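Local coordinates for protein SAM-dependent methyltransferase (Thiobacillus denitrificans, PDB 5EPE) that binds S-adenosyl-L-homocysteine and probably transfers the methyl group of S-adenosyl-L-methionine to an acceptor that is not established, at residues A[41-46]-A[96-101]; A[48-53]-A[106-111]; A[113-118]-A[123-128]; A[117-122]-A[172-177]. One frame throughout, in Å; residues are numbered along the deposited sequence.

Overall arrangement
Four contacts of a Rossmann-like fold show how its loops and strands gather round one ligand, three touching it and one set apart. Interactions 1 and 2 share neighbouring parallel strands, joined where A108 N lies 2.8 Å from L41 O; their centres are about 10 Å apart, and each offers a carbonyl to the amino group of S-adenosyl-L-homocysteine. Interaction 3, centred about 9 Å from interaction 1, reaches the adenine end, and its L125 passes a methyl, CD1, to 3.4 Å from Y98 O of the 96-101 segment. Interaction 4 begins with the G117 and G118 that also belong to interaction 3, but lies away from the pocket, the V119 side chain about 13 Å from the ligand.

Interaction 1. Residues A[41-46]-A[96-101]; sequences LDLGSG and AGYVSD. With SAH (S-adenosyl-L-homocysteine), chain B.
Apolar packing comes first: Y98 meets the methyl groups of L41 and L43 with its ring, two residues of strand 39-43 that point to the same side of the sheet. CD1 of L41 comes to 3.8 Å from Y98 CE1, while CD2 of L43 reaches the inner end of the ring, 4.1 Å from Y98 CD1 and about as near to its CB. Both leucines meet the tyrosine obliquely. With Y98 CG trans to its own N (chi1 -175°), the ring is carried off the loop toward the strand, and ring atoms CD1 and CE1 do the touching. S100 adds a looser contact, its CB 4.4 Å from L41 CD2.

Polar bonds run away from this interface. S100 OG bonds to E102 O and S100 N to S129 OG, where the loop passes L41.

Ligand contacts belong to the other end of the 41-46 segment, the glycine-rich loop of motif I (D-x-G-x-G) that follows the first strand in class I methyltransferases. The amino N of S-adenosyl-L-homocysteine donates to G44 O at 2.8 Å. G46, its N held by D66 OD1, brings its CA to 3.4 Å from the ligand's O3', a close approach along bare backbone; both glycines have positive phi.

The chemistry thus divides in two: apolar packing joins the loop's tyrosine to the strand, whereas recognition of the ligand's amino group is shared by main-chain carbonyls, G44 O here and V110 O on the next strand, an arrangement probably well matched to an ammonium.

Interaction 2. Residues A[48-53]-A[106-111]; sequences GEMLCT and VAACVG. With SAH (S-adenosyl-L-homocysteine), chain B.
V110 O is gripped by two donors, the amino N of S-adenosyl-L-homocysteine at 3.0 Å and the side-chain ND2 of N18, itself a ligand-binding residue. This carbonyl stands at the end of strand 104-110, and the V110 side chain behind it turns toward helix 49-58. There its CG2 meets the selenium of M50, present as selenomethionine, SE lying 4.0 Å from that methyl; the two side chains run at a slant to each other. Beyond the selenium, the terminal CE comes down on A108, 3.8 Å from its CB. The M50 chain is extended through chi2 and then bends at chi3 (87°), a turn that sets CE over the alanine while leaving SE beside the valine.

This is the helix-on-sheet layering of a Rossmann-like fold: the helix after the first strand packs here against that strand and its neighbour 104-110. D42 of strand 39-43 touches M50 and A108 alike, and L25 of helix 22-31 borders M50 as well. All three residues that meet here are buried.

The helix starts with G48 at the N-cap, whose O receives C52 N at 2.9 Å. At the next residue, E49 O takes two bonds from T53: T53 N at 3.0 Å and T53 OG1 at 2.7 Å. They approach from opposite faces of the carbonyl plane, the hydroxyl making a C=O...O angle of 144° and tilted 27° from that plane. The E49 carboxylate pairs through OE1 with R78 NE in a salt bridge.

Interaction 3. Residues A[113-118]-A[123-128]; sequences SWIAGG and ITLLAQ. With SAH (S-adenosyl-L-homocysteine), chain B.
L125 sets one branch of its fork, CD2, over two methyl groups at once: CG2 of I115 and CB of A116, each 4.3 Å away. The other branch, CD1, is directed to the loop holding Y98. CG of L125 lies trans to the backbone N (chi1 177°), which carries the fork out from the helix to the two places. Contact between the segments is wholly apolar and rather loose.

I115 is the more telling partner, because it faces two ways. While CG2 rests on the leucine, CG1 lies 3.6 Å from C6 of the adenine of S-adenosyl-L-homocysteine, and CD1 comes to 3.7 Å from the adenine N1. L125 therefore backs a residue that lines the pocket. Next to it W114 brings the edge of its indole to the same base, NE1 being 3.3 Å from N7, which lies near the indole plane.

The 3-10 segment 113-115 that presents these two residues is closed by its backbone. G117 N bonds to W114 O at 3.0 Å and G118 N to S113 O at 2.9 Å; G118, whose backbone angles would press a CB against the carbonyl of G117, then serves as N-cap of helix 119-127. S113 OG is anchored on E140 OE1.

The helix carries this arrangement onto the sheet: L125 and L126 pack on L43 of strand 39-43, L126 and I123 on M138 of strand 134-143, and V99 and A95, from the loop after strand 88-92, cover L125 and I115.

Interaction 4. Residues A[117-122]-A[172-177]; sequences GGVAGT and ASFRKL
V119 and F174 meet at about a right angle, the valine branch crossing the direction in which the phenylalanine extends. CG1 of V119 does the touching, 3.9 Å from CE1 of F174, and it approaches the ring obliquely. Although the CB of F174 is not aimed at helix 119-127, its CG stands trans to the carbonyl carbon (chi1 -64°), and the ring end reaches across the gap.

The second pair is simpler. L177, one turn further along helix 167-177, has its CB directed toward helix 119-127 and ends with CD2 4.2 Å from A120 CB. These two contacts, valine on ring and alanine on leucine, make a small apolar seam between the first turn of helix 119-127 and F174 and L177 of helix 167-177, aided by I123, which touches both F174 and L177. G118 caps the first helix, its O accepting T122 N at 2.9 Å.

The second subunit covers A120 and L177: A120 packs on K176, and L177 on L177, both of the second subunit. R175 reaches D163 of the second subunit and E228 of the third by salt bridges.

Within the chain, helix 167-177 packs against the start of helix 119-127. The F174 ring meets those of F170 in its own helix and F243 on strand 238-247, and V119 rests on M138 and E140 of strand 134-143, so the helix pair is seated over two adjacent antiparallel strands of the sheet.

Interaction 1. Residues A[41-46]-A[96-101]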
# COMPACT_ATOMS: atom_id res chain seq x y z
N LEU A 41 7.86 2.36 -49.56
CA LEU A 41 9.28 2.13 -49.26
C LEU A 41 9.38 1.54 -47.87
O LEU A 41 8.76 2.07 -46.92
CB LEU A 41 10.06 3.44 -49.28
CG LEU A 41 11.55 3.37 -48.91
CD1 LEU A 41 12.35 2.58 -49.94
CD2 LEU A 41 12.10 4.77 -48.75
N ASP A 42 10.14 0.46 -47.74
CA ASP A 42 10.29 -0.25 -46.43
C ASP A 42 11.78 -0.37 -46.14
O ASP A 42 12.50 -1.10 -46.82
CB ASP A 42 9.59 -1.60 -46.47
CG ASP A 42 9.44 -2.25 -45.07
OD1 ASP A 42 9.70 -1.59 -44.00
OD2 ASP A 42 9.03 -3.45 -45.06
N LEU A 43 12.27 0.39 -45.16
CA LEU A 43 13.68 0.31 -44.75
C LEU A 43 13.86 -0.67 -43.58
O LEU A 43 13.32 -0.47 -42.48
CB LEU A 43 14.18 1.67 -44.33
CG LEU A 43 14.06 2.75 -45.40
CD1 LEU A 43 14.77 4.02 -44.95
CD2 LEU A 43 14.65 2.29 -46.73
N GLY A 44 14.68 -1.70 -43.79
CA GLY A 44 14.81 -2.81 -42.86
C GLY A 44 13.64 -3.76 -43.03
O GLY A 44 12.94 -4.11 -42.04
N SER A 45 13.45 -4.19 -44.28
CA SER A 45 12.26 -4.91 -44.69
C SER A 45 12.18 -6.42 -44.30
O SER A 45 11.18 -7.07 -44.59
CB SER A 45 12.00 -4.71 -46.17
OG SER A 45 13.12 -5.06 -46.93
N GLY A 46 13.22 -6.94 -43.65
CA GLY A 46 13.21 -8.30 -43.14
C GLY A 46 13.05 -9.27 -44.28
O GLY A 46 13.80 -9.19 -45.29
N ALA A 96 20.81 3.00 -44.27
CA ALA A 96 21.19 4.30 -43.73
C ALA A 96 21.31 5.34 -44.84
O ALA A 96 21.93 5.09 -45.88
CB ALA A 96 22.52 4.18 -42.98
N GLY A 97 20.72 6.51 -44.62
CA GLY A 97 20.71 7.59 -45.62
C GLY A 97 19.95 7.29 -46.91
O GLY A 97 20.08 8.06 -47.86
N TYR A 98 19.16 6.22 -46.97
CA TYR A 98 18.48 5.85 -48.20
C TYR A 98 17.32 6.84 -48.45
O TYR A 98 16.41 7.01 -47.61
CB TYR A 98 17.97 4.39 -48.21
CG TYR A 98 17.37 4.01 -49.57
CD1 TYR A 98 16.08 4.43 -49.95
CD2 TYR A 98 18.13 3.27 -50.51
CE1 TYR A 98 15.55 4.11 -51.18
CE2 TYR A 98 17.59 2.96 -51.77
CZ TYR A 98 16.31 3.39 -52.09
OH TYR A 98 15.77 3.11 -53.31
N VAL A 99 17.38 7.47 -49.61
CA VAL A 99 16.31 8.33 -50.10
C VAL A 99 15.86 7.89 -51.50
O VAL A 99 16.67 7.73 -52.42
CB VAL A 99 16.75 9.79 -50.12
CG1 VAL A 99 15.60 10.68 -50.61
CG2 VAL A 99 17.24 10.23 -48.73
N SER A 100 14.55 7.72 -51.65
CA SER A 100 13.94 7.29 -52.89
C SER A 100 13.94 8.43 -53.92
O SER A 100 13.75 9.61 -53.58
CB SER A 100 12.51 6.84 -52.63
OG SER A 100 11.99 6.22 -53.79
N ASP A 101 14.18 8.07 -55.19
CA ASP A 101 14.04 9.01 -56.30
C ASP A 101 12.59 9.36 -56.61
O ASP A 101 12.25 10.52 -56.64
CB ASP A 101 14.67 8.46 -57.55
CG ASP A 101 16.18 8.46 -57.47
OD1 ASP A 101 16.75 9.54 -57.18
OD2 ASP A 101 16.79 7.38 -57.72
N SAH B . 10.57 -4.91 -40.79
CA SAH B . 10.93 -6.37 -40.77
CB SAH B . 12.26 -6.58 -40.08
CG SAH B . 12.39 -6.12 -38.62
SD SAH B . 13.83 -6.76 -37.81
C SAH B . 9.86 -7.23 -40.13
O SAH B . 9.04 -6.71 -39.35
OXT SAH B . 9.79 -8.46 -40.35
C5' SAH B . 15.16 -5.57 -38.12
C4' SAH B . 15.68 -5.70 -39.56
O4' SAH B . 16.60 -4.64 -39.84
C3' SAH B . 16.41 -7.02 -39.85
O3' SAH B . 15.76 -7.65 -40.97
C2' SAH B . 17.85 -6.63 -40.19
O2' SAH B . 18.40 -7.40 -41.24
C1' SAH B . 17.64 -5.21 -40.67
N9 SAH B . 18.76 -4.26 -40.62
C8 SAH B . 19.61 -4.04 -39.57
N7 SAH B . 20.44 -3.05 -39.84
C5 SAH B . 20.09 -2.62 -41.12
C6 SAH B . 20.61 -1.62 -41.98
N6 SAH B . 21.64 -0.83 -41.59
N1 SAH B . 20.04 -1.42 -43.20
C2 SAH B . 19.01 -2.22 -43.56
N3 SAH B . 18.46 -3.22 -42.84
C4 SAH B . 19.05 -3.36 -41.60

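Interaction 2. Residues A[48-53]-A[106-111]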
# COMPACT_ATOMS: atom_id res chain seq x y z
N GLY A 48 10.38 -9.51 -46.09
CA GLY A 48 9.51 -8.90 -47.07
C GLY A 48 8.06 -9.21 -46.87
O GLY A 48 7.27 -9.01 -47.78
N GLU A 49 7.68 -9.66 -45.68
CA GLU A 49 6.32 -10.14 -45.51
C GLU A 49 5.30 -8.99 -45.68
O GLU A 49 4.22 -9.18 -46.29
CB GLU A 49 6.13 -10.87 -44.19
CG GLU A 49 4.78 -11.57 -44.08
CD GLU A 49 4.62 -12.83 -44.95
OE1 GLU A 49 5.57 -13.24 -45.65
OE2 GLU A 49 3.50 -13.45 -44.88
N MSE A 50 5.63 -7.83 -45.15
CA MSE A 50 4.74 -6.68 -45.26
C MSE A 50 4.53 -6.27 -46.72
O MSE A 50 3.41 -6.20 -47.17
CB MSE A 50 5.33 -5.50 -44.46
CG MSE A 50 4.31 -4.39 -44.47
SE MSE A 50 5.01 -2.95 -43.25
CE MSE A 50 6.05 -2.01 -44.50
N LEU A 51 5.61 -6.01 -47.44
CA LEU A 51 5.47 -5.71 -48.87
C LEU A 51 4.78 -6.81 -49.69
O LEU A 51 3.90 -6.49 -50.47
CB LEU A 51 6.81 -5.35 -49.51
CG LEU A 51 7.35 -4.01 -49.06
CD1 LEU A 51 8.75 -3.81 -49.59
CD2 LEU A 51 6.47 -2.85 -49.51
N CYS A 52 5.15 -8.09 -49.49
CA CYS A 52 4.57 -9.15 -50.30
C CYS A 52 3.06 -9.30 -50.06
O CYS A 52 2.30 -9.43 -51.03
CB CYS A 52 5.25 -10.49 -50.06
SG CYS A 52 6.95 -10.46 -50.69
N THR A 53 2.63 -9.30 -48.81
CA THR A 53 1.22 -9.52 -48.49
C THR A 53 0.34 -8.34 -48.88
O THR A 53 -0.78 -8.55 -49.36
CB THR A 53 0.99 -9.88 -47.02
OG1 THR A 53 1.54 -8.88 -46.15
CG2 THR A 53 1.60 -11.25 -46.70
N VAL A 106 3.68 5.71 -48.77
CA VAL A 106 3.96 5.17 -47.43
C VAL A 106 5.46 4.90 -47.31
O VAL A 106 6.04 4.13 -48.12
CB VAL A 106 3.20 3.85 -47.19
CG1 VAL A 106 3.49 3.33 -45.78
CG2 VAL A 106 1.69 4.00 -47.37
N ALA A 107 6.10 5.53 -46.33
CA ALA A 107 7.51 5.30 -46.07
C ALA A 107 7.65 4.74 -44.66
O ALA A 107 7.18 5.35 -43.67
CB ALA A 107 8.31 6.59 -46.23
N ALA A 108 8.23 3.54 -44.58
CA ALA A 108 8.14 2.72 -43.35
C ALA A 108 9.49 2.31 -42.84
O ALA A 108 10.38 2.01 -43.59
CB ALA A 108 7.33 1.47 -43.61
N CYS A 109 9.64 2.29 -41.52
CA CYS A 109 10.73 1.58 -40.88
C CYS A 109 10.09 0.83 -39.66
O CYS A 109 9.74 1.44 -38.64
CB CYS A 109 11.81 2.54 -40.42
SG CYS A 109 13.24 1.69 -39.65
N VAL A 110 9.96 -0.48 -39.81
CA VAL A 110 9.25 -1.28 -38.85
C VAL A 110 10.25 -2.06 -37.99
O VAL A 110 10.64 -3.17 -38.29
CB VAL A 110 8.23 -2.15 -39.57
CG1 VAL A 110 7.38 -2.98 -38.56
CG2 VAL A 110 7.29 -1.27 -40.38
N GLY A 111 10.67 -1.41 -36.94
CA GLY A 111 11.61 -1.98 -35.95
C GLY A 111 13.06 -1.97 -36.40
O GLY A 111 13.78 -2.96 -36.19
N SAH B . 10.57 -4.91 -40.79
CA SAH B . 10.93 -6.37 -40.77
CB SAH B . 12.26 -6.58 -40.08
CG SAH B . 12.39 -6.12 -38.62
SD SAH B . 13.83 -6.76 -37.81
C SAH B . 9.86 -7.23 -40.13
O SAH B . 9.04 -6.71 -39.35
OXT SAH B . 9.79 -8.46 -40.35
C5' SAH B . 15.16 -5.57 -38.12
C4' SAH B . 15.68 -5.70 -39.56
O4' SAH B . 16.60 -4.64 -39.84
C3' SAH B . 16.41 -7.02 -39.85
O3' SAH B . 15.76 -7.65 -40.97
C2' SAH B . 17.85 -6.63 -40.19
O2' SAH B . 18.40 -7.40 -41.24
C1' SAH B . 17.64 -5.21 -40.67
N9 SAH B . 18.76 -4.26 -40.62
C8 SAH B . 19.61 -4.04 -39.57
N7 SAH B . 20.44 -3.05 -39.84
C5 SAH B . 20.09 -2.62 -41.12
C6 SAH B . 20.61 -1.62 -41.98
N6 SAH B . 21.64 -0.83 -41.59
N1 SAH B . 20.04 -1.42 -43.20
C2 SAH B . 19.01 -2.22 -43.56
N3 SAH B . 18.46 -3.22 -42.84
C4 SAH B . 19.05 -3.36 -41.60

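Interaction 3. Residues A[113-118]-A[123-128]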
# COMPACT_ATOMS: atom_id res chain seq x y z
N SER A 113 14.91 1.38 -36.41
CA SER A 113 15.16 2.84 -36.40
C SER A 113 16.61 3.25 -36.00
O SER A 113 16.95 4.40 -36.12
CB SER A 113 14.13 3.55 -35.53
OG SER A 113 14.14 3.02 -34.20
N TRP A 114 17.45 2.32 -35.54
CA TRP A 114 18.88 2.61 -35.36
C TRP A 114 19.58 2.97 -36.69
O TRP A 114 20.64 3.55 -36.68
CB TRP A 114 19.60 1.43 -34.70
CG TRP A 114 19.46 0.18 -35.48
CD1 TRP A 114 20.15 -0.16 -36.63
CD2 TRP A 114 18.50 -0.88 -35.24
NE1 TRP A 114 19.71 -1.41 -37.07
CE2 TRP A 114 18.71 -1.87 -36.25
CE3 TRP A 114 17.51 -1.08 -34.28
CZ2 TRP A 114 17.94 -3.03 -36.33
CZ3 TRP A 114 16.75 -2.27 -34.35
CH2 TRP A 114 16.97 -3.22 -35.36
N ILE A 115 18.98 2.61 -37.82
CA ILE A 115 19.42 3.01 -39.15
C ILE A 115 19.70 4.51 -39.27
O ILE A 115 20.66 4.91 -39.93
CB ILE A 115 18.34 2.49 -40.14
CG1 ILE A 115 18.72 1.07 -40.55
CG2 ILE A 115 18.03 3.38 -41.29
CD1 ILE A 115 17.56 0.29 -41.11
N ALA A 116 18.90 5.35 -38.63
CA ALA A 116 19.14 6.76 -38.67
C ALA A 116 19.27 7.28 -37.29
O ALA A 116 18.98 8.44 -37.04
CB ALA A 116 18.04 7.47 -39.41
N GLY A 117 19.74 6.44 -36.38
CA GLY A 117 20.11 6.86 -35.06
C GLY A 117 18.95 7.14 -34.15
O GLY A 117 19.09 7.94 -33.24
N GLY A 118 17.80 6.51 -34.40
CA GLY A 118 16.69 6.59 -33.50
C GLY A 118 15.42 7.00 -34.22
O GLY A 118 15.39 7.19 -35.42
N ILE A 123 12.38 9.11 -38.78
CA ILE A 123 11.28 9.88 -39.31
C ILE A 123 11.80 10.94 -40.29
O ILE A 123 11.25 11.11 -41.38
CB ILE A 123 10.43 10.54 -38.17
CG1 ILE A 123 9.65 9.47 -37.40
CG2 ILE A 123 9.48 11.58 -38.75
CD1 ILE A 123 9.01 9.92 -36.06
N THR A 124 12.84 11.67 -39.91
CA THR A 124 13.40 12.70 -40.79
C THR A 124 13.91 12.08 -42.09
O THR A 124 13.69 12.68 -43.16
CB THR A 124 14.53 13.46 -40.09
OG1 THR A 124 13.95 14.01 -38.93
CG2 THR A 124 15.10 14.55 -40.93
N LEU A 125 14.55 10.90 -42.01
CA LEU A 125 15.02 10.24 -43.23
C LEU A 125 13.85 9.83 -44.16
O LEU A 125 13.90 10.09 -45.37
CB LEU A 125 15.84 9.01 -42.89
CG LEU A 125 16.36 8.16 -44.06
CD1 LEU A 125 17.36 8.91 -44.91
CD2 LEU A 125 17.00 6.91 -43.50
N LEU A 126 12.86 9.16 -43.61
CA LEU A 126 11.70 8.65 -44.35
C LEU A 126 10.94 9.80 -45.01
O LEU A 126 10.47 9.69 -46.15
CB LEU A 126 10.78 7.82 -43.41
CG LEU A 126 11.36 6.49 -42.90
CD1 LEU A 126 10.43 5.88 -41.88
CD2 LEU A 126 11.55 5.51 -44.06
N ALA A 127 10.80 10.90 -44.28
CA ALA A 127 10.18 12.13 -44.81
C ALA A 127 10.78 12.62 -46.13
O ALA A 127 10.08 13.20 -46.95
CB ALA A 127 10.25 13.23 -43.76
N GLN A 128 12.07 12.38 -46.35
CA GLN A 128 12.72 12.77 -47.59
C GLN A 128 12.22 12.00 -48.80
O GLN A 128 12.40 12.48 -49.94
CB GLN A 128 14.22 12.62 -47.49
CG GLN A 128 14.78 13.56 -46.44
CD GLN A 128 16.28 13.54 -46.44
OE1 GLN A 128 16.90 13.11 -45.51
NE2 GLN A 128 16.85 13.93 -47.52
N SAH B . 10.57 -4.91 -40.79
CA SAH B . 10.93 -6.37 -40.77
CB SAH B . 12.26 -6.58 -40.08
CG SAH B . 12.39 -6.12 -38.62
SD SAH B . 13.83 -6.76 -37.81
C SAH B . 9.86 -7.23 -40.13
O SAH B . 9.04 -6.71 -39.35
OXT SAH B . 9.79 -8.46 -40.35
C5' SAH B . 15.16 -5.57 -38.12
C4' SAH B . 15.68 -5.70 -39.56
O4' SAH B . 16.60 -4.64 -39.84
C3' SAH B . 16.41 -7.02 -39.85
O3' SAH B . 15.76 -7.65 -40.97
C2' SAH B . 17.85 -6.63 -40.19
O2' SAH B . 18.40 -7.40 -41.24
C1' SAH B . 17.64 -5.21 -40.67
N9 SAH B . 18.76 -4.26 -40.62
C8 SAH B . 19.61 -4.04 -39.57
N7 SAH B . 20.44 -3.05 -39.84
C5 SAH B . 20.09 -2.62 -41.12
C6 SAH B . 20.61 -1.62 -41.98
N6 SAH B . 21.64 -0.83 -41.59
N1 SAH B . 20.04 -1.42 -43.20
C2 SAH B . 19.01 -2.22 -43.56
N3 SAH B . 18.46 -3.22 -42.84
C4 SAH B . 19.05 -3.36 -41.60

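Interaction 4. Residues A[117-122]-A[172-177]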
# COMPACT_ATOMS: atom_id res chain seq x y z
N GLY A 117 19.74 6.44 -36.38
CA GLY A 117 20.11 6.86 -35.06
C GLY A 117 18.95 7.14 -34.15
O GLY A 117 19.09 7.94 -33.24
N GLY A 118 17.80 6.51 -34.40
CA GLY A 118 16.69 6.59 -33.50
C GLY A 118 15.42 7.00 -34.22
O GLY A 118 15.39 7.19 -35.42
N VAL A 119 14.36 7.07 -33.46
CA VAL A 119 13.03 7.35 -33.98
C VAL A 119 12.97 8.67 -34.74
O VAL A 119 12.63 8.68 -35.89
CB VAL A 119 11.99 7.32 -32.86
CG1 VAL A 119 10.62 7.77 -33.39
CG2 VAL A 119 11.89 5.91 -32.27
N ALA A 120 13.43 9.77 -34.12
CA ALA A 120 13.38 11.08 -34.76
C ALA A 120 14.20 11.14 -35.99
O ALA A 120 13.76 11.69 -37.02
CB ALA A 120 13.81 12.16 -33.81
N GLY A 121 15.41 10.57 -35.93
CA GLY A 121 16.27 10.57 -37.10
C GLY A 121 15.66 9.81 -38.26
O GLY A 121 15.75 10.21 -39.46
N THR A 122 15.06 8.67 -37.93
CA THR A 122 14.45 7.82 -38.95
C THR A 122 13.24 8.49 -39.59
O THR A 122 13.07 8.41 -40.80
CB THR A 122 14.10 6.45 -38.36
OG1 THR A 122 15.31 5.81 -37.94
CG2 THR A 122 13.46 5.56 -39.41
N ALA A 172 2.38 10.93 -27.22
CA ALA A 172 2.76 12.34 -27.05
C ALA A 172 4.09 12.67 -27.70
O ALA A 172 4.25 13.78 -28.23
CB ALA A 172 2.78 12.75 -25.59
N SER A 173 5.07 11.75 -27.63
CA SER A 173 6.36 12.06 -28.21
C SER A 173 6.28 12.28 -29.74
O SER A 173 6.98 13.18 -30.27
CB SER A 173 7.41 10.98 -27.92
OG SER A 173 7.18 9.74 -28.55
N PHE A 174 5.44 11.53 -30.46
CA PHE A 174 5.21 11.80 -31.90
C PHE A 174 4.56 13.17 -32.14
O PHE A 174 4.99 13.92 -33.05
CB PHE A 174 4.35 10.72 -32.53
CG PHE A 174 4.97 9.36 -32.54
CD1 PHE A 174 6.12 9.13 -33.25
CD2 PHE A 174 4.38 8.30 -31.88
CE1 PHE A 174 6.68 7.85 -33.33
CE2 PHE A 174 4.91 7.00 -31.98
CZ PHE A 174 6.06 6.79 -32.69
N ARG A 175 3.55 13.49 -31.34
CA ARG A 175 2.91 14.82 -31.40
C ARG A 175 3.94 15.93 -31.21
O ARG A 175 4.01 16.88 -31.98
CB ARG A 175 1.77 14.93 -30.40
CG ARG A 175 1.20 16.35 -30.30
CD ARG A 175 0.04 16.43 -29.30
NE ARG A 175 0.35 15.98 -27.92
CZ ARG A 175 1.03 16.69 -27.01
NH1 ARG A 175 1.55 17.86 -27.33
NH2 ARG A 175 1.22 16.22 -25.78
N LYS A 176 4.78 15.76 -30.21
CA LYS A 176 5.85 16.76 -29.88
C LYS A 176 6.91 16.86 -30.98
O LYS A 176 7.54 17.91 -31.16
CB LYS A 176 6.47 16.42 -28.52
CG LYS A 176 5.54 16.62 -27.31
CD LYS A 176 6.09 15.92 -26.06
CE LYS A 176 5.09 15.87 -24.90
NZ LYS A 176 5.51 15.04 -23.70
N LEU A 177 7.11 15.80 -31.76
CA LEU A 177 7.92 15.87 -32.95
C LEU A 177 7.31 16.66 -34.10
O LEU A 177 8.03 17.02 -35.01
CB LEU A 177 8.33 14.49 -33.48
CG LEU A 177 9.34 13.79 -32.57
CD1 LEU A 177 9.56 12.36 -33.07
CD2 LEU A 177 10.68 14.57 -32.48